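Local coordinates for FKBP-type peptidyl-prolyl cis-trans isomerase fkpA (PDB 1Q6H), which catalyses the cis-trans isomerisation of peptide bonds preceding proline, speeding protein folding in the periplasm, and also acts as a chaperone, at residues K147-D152 / T213-V218. Sequence-based numbering, arbitrary orientation.
Sequences KGTLID and TLVFDV
Thr149 and Val215 form a hydrogen-bonded pair of an antiparallel ladder in the FKBP-type β-sheet, joining strand 141-150 to strand 214-223. Thr149 N reaches Val215 O at 2.7 Å, nearly straight at 170°, and Val215 N returns a bond to Thr149 O. Lys147 and Asp217 repeat the exchange two residues along; between these pairs, Gly148 faces Phe216 as a non-hydrogen-bonded pair, and Phe216 CA makes a CA-H...O contact with Lys147 O at 3.2 Å.

The packing differs on the two faces. On one, the Phe216 ring lies obliquely beside the backbone of Gly148, CD1 3.8 Å from Gly148 CA; Trp177 meets this ring edge-to-face. On the other, Thr149 OG1 sits between its backbone N and carbonyl carbon (chi1 57°), which brings it to 3.4 Å from Val215 CB. Lys147 and Asp217 run side by side, their opposite charges not in contact. Past the ladder, Ile151 CG2 packs at 3.9 Å against Thr213 CG2.

Two waters bridge the segments. One lies within hydrogen-bonding distance of Lys147 O, Val215 O and Thr149 OG1, with more acceptors around it than its two protons can serve; another accepts from Ile151 N and donates to Thr213 O at 2.6 Å.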
ATOM      1  N   LYS A 147     -10.302 -33.139  13.866  1.00 14.90           N
ATOM      2  CA  LYS A 147     -10.392 -31.846  14.502  1.00 15.49           C
ATOM      3  C   LYS A 147      -8.998 -31.496  15.040  1.00 14.82           C
ATOM      4  O   LYS A 147      -8.332 -32.339  15.678  1.00 14.62           O
ATOM      5  CB  LYS A 147     -11.421 -31.898  15.599  1.00 16.18           C
ATOM      6  CG  LYS A 147     -11.436 -30.699  16.445  1.00 17.85           C
ATOM      7  CD  LYS A 147     -12.550 -30.782  17.451  1.00 19.19           C
ATOM      8  CE  LYS A 147     -12.092 -31.326  18.775  1.00 20.36           C
ATOM      9  NZ  LYS A 147     -13.019 -30.766  19.832  1.00 23.22           N
ATOM     10  N   GLY A 148      -8.560 -30.268  14.768  1.00 13.89           N
ATOM     11  CA  GLY A 148      -7.248 -29.794  15.196  1.00 13.73           C
ATOM     12  C   GLY A 148      -7.320 -28.625  16.172  1.00 13.75           C
ATOM     13  O   GLY A 148      -7.931 -27.592  15.856  1.00 15.68           O
ATOM     14  N   THR A 149      -6.738 -28.794  17.365  1.00 12.95           N
ATOM     15  CA  THR A 149      -6.711 -27.743  18.374  1.00 13.49           C
ATOM     16  C   THR A 149      -5.295 -27.455  18.869  1.00 12.88           C
ATOM     17  O   THR A 149      -4.418 -28.314  18.842  1.00 11.56           O
ATOM     18  CB  THR A 149      -7.538 -28.104  19.616  1.00 14.75           C
ATOM     19  OG1 THR A 149      -7.069 -29.335  20.162  1.00 15.41           O
ATOM     20  CG2 THR A 149      -9.008 -28.376  19.293  1.00 16.55           C
ATOM     21  N   LEU A 150      -5.103 -26.234  19.344  1.00 12.81           N
ATOM     22  CA  LEU A 150      -3.853 -25.842  19.952  1.00 12.50           C
ATOM     23  C   LEU A 150      -3.981 -26.381  21.351  1.00 13.38           C
ATOM     24  O   LEU A 150      -5.061 -26.790  21.763  1.00 12.30           O
ATOM     25  CB  LEU A 150      -3.638 -24.334  19.946  1.00 12.13           C
ATOM     26  CG  LEU A 150      -3.734 -23.563  18.605  1.00 13.42           C
ATOM     27  CD1 LEU A 150      -3.604 -22.021  18.818  1.00 11.79           C
ATOM     28  CD2 LEU A 150      -2.710 -24.052  17.618  1.00 12.35           C
ATOM     29  N   ILE A 151      -2.885 -26.391  22.093  1.00 13.80           N
ATOM     30  CA  ILE A 151      -2.924 -27.011  23.394  1.00 13.80           C
ATOM     31  C   ILE A 151      -3.850 -26.265  24.323  1.00 14.37           C
ATOM     32  O   ILE A 151      -4.259 -26.817  25.312  1.00 14.41           O
ATOM     33  CB  ILE A 151      -1.550 -27.141  23.999  1.00 13.02           C
ATOM     34  CG1 ILE A 151      -0.888 -25.761  24.156  1.00 12.90           C
ATOM     35  CG2 ILE A 151      -0.715 -28.136  23.169  1.00 13.67           C
ATOM     36  CD1 ILE A 151       0.411 -25.796  24.982  1.00 12.46           C
ATOM     37  N   ASP A 152      -4.196 -25.027  24.020  1.00 15.01           N
ATOM     38  CA  ASP A 152      -5.103 -24.306  24.911  1.00 15.60           C
ATOM     39  C   ASP A 152      -6.556 -24.569  24.594  1.00 15.84           C
ATOM     40  O   ASP A 152      -7.430 -24.027  25.251  1.00 16.65           O
ATOM     41  CB  ASP A 152      -4.836 -22.799  24.896  1.00 15.79           C
ATOM     42  CG  ASP A 152      -5.212 -22.142  23.592  1.00 16.54           C
ATOM     43  OD1 ASP A 152      -5.520 -22.851  22.600  1.00 14.69           O
ATOM     44  OD2 ASP A 152      -5.212 -20.899  23.476  1.00 18.87           O
ATOM     45  N   THR A 213       2.641 -26.981  19.584  1.00 11.69           N
ATOM     46  CA  THR A 213       2.269 -28.377  19.625  1.00 12.03           C
ATOM     47  C   THR A 213       0.809 -28.438  19.160  1.00 12.29           C
ATOM     48  O   THR A 213      -0.029 -27.579  19.540  1.00 11.22           O
ATOM     49  CB  THR A 213       2.445 -28.917  21.035  1.00 13.47           C
ATOM     50  OG1 THR A 213       3.843 -29.134  21.281  1.00 11.78           O
ATOM     51  CG2 THR A 213       1.816 -30.299  21.188  1.00 13.70           C
ATOM     52  N   LEU A 214       0.516 -29.398  18.282  1.00 11.51           N
ATOM     53  CA  LEU A 214      -0.820 -29.521  17.713  1.00 12.08           C
ATOM     54  C   LEU A 214      -1.536 -30.761  18.239  1.00 11.37           C
ATOM     55  O   LEU A 214      -0.946 -31.836  18.260  1.00 10.64           O
ATOM     56  CB  LEU A 214      -0.744 -29.630  16.186  1.00 12.21           C
ATOM     57  CG  LEU A 214       0.072 -28.564  15.452  1.00 12.59           C
ATOM     58  CD1 LEU A 214       0.003 -28.813  13.931  1.00 13.01           C
ATOM     59  CD2 LEU A 214      -0.416 -27.168  15.845  1.00 13.12           C
ATOM     60  N   VAL A 215      -2.816 -30.617  18.583  1.00 10.25           N
ATOM     61  CA  VAL A 215      -3.633 -31.736  19.009  1.00 11.67           C
ATOM     62  C   VAL A 215      -4.669 -32.072  17.935  1.00 12.54           C
ATOM     63  O   VAL A 215      -5.538 -31.246  17.638  1.00 12.25           O
ATOM     64  CB  VAL A 215      -4.388 -31.412  20.288  1.00 11.98           C
ATOM     65  CG1 VAL A 215      -5.053 -32.675  20.846  1.00 13.18           C
ATOM     66  CG2 VAL A 215      -3.431 -30.803  21.337  1.00 13.35           C
ATOM     67  N   PHE A 216      -4.552 -33.257  17.335  1.00 12.84           N
ATOM     68  CA  PHE A 216      -5.520 -33.740  16.336  1.00 11.50           C
ATOM     69  C   PHE A 216      -6.303 -34.976  16.810  1.00 11.34           C
ATOM     70  O   PHE A 216      -5.720 -35.999  17.173  1.00 10.90           O
ATOM     71  CB  PHE A 216      -4.836 -34.149  15.032  1.00 12.50           C
ATOM     72  CG  PHE A 216      -4.326 -33.020  14.218  1.00 14.07           C
ATOM     73  CD1 PHE A 216      -5.156 -32.346  13.346  1.00 14.59           C
ATOM     74  CD2 PHE A 216      -2.992 -32.627  14.312  1.00 13.21           C
ATOM     75  CE1 PHE A 216      -4.663 -31.290  12.594  1.00 16.80           C
ATOM     76  CE2 PHE A 216      -2.517 -31.595  13.596  1.00 15.71           C
ATOM     77  CZ  PHE A 216      -3.332 -30.926  12.711  1.00 15.95           C
ATOM     78  N   ASP A 217      -7.626 -34.899  16.779  1.00 11.91           N
ATOM     79  CA  ASP A 217      -8.482 -36.087  16.974  1.00 12.93           C
ATOM     80  C   ASP A 217      -8.837 -36.551  15.579  1.00 12.99           C
ATOM     81  O   ASP A 217      -9.552 -35.843  14.865  1.00 13.83           O
ATOM     82  CB  ASP A 217      -9.761 -35.750  17.700  1.00 15.02           C
ATOM     83  CG  ASP A 217      -9.534 -35.438  19.141  1.00 19.69           C
ATOM     84  OD1 ASP A 217      -8.822 -36.227  19.802  1.00 22.31           O
ATOM     85  OD2 ASP A 217     -10.040 -34.430  19.683  1.00 25.57           O
ATOM     86  N   VAL A 218      -8.346 -37.719  15.185  1.00 12.85           N
ATOM     87  CA  VAL A 218      -8.493 -38.200  13.814  1.00 13.76           C
ATOM     88  C   VAL A 218      -9.326 -39.484  13.666  1.00 14.26           C
ATOM     89  O   VAL A 218      -9.250 -40.377  14.506  1.00 15.04           O
ATOM     90  CB  VAL A 218      -7.137 -38.462  13.242  1.00 14.94           C
ATOM     91  CG1 VAL A 218      -7.207 -38.718  11.745  1.00 16.85           C
ATOM     92  CG2 VAL A 218      -6.227 -37.269  13.517  1.00 17.16           C
TER
HETATM   93  O   HOH W   1      -8.312 -31.733  18.499  1.00 29.98           O
HETATM   94  O   HOH W   2      -0.500 -25.389  20.817  1.00 18.20           O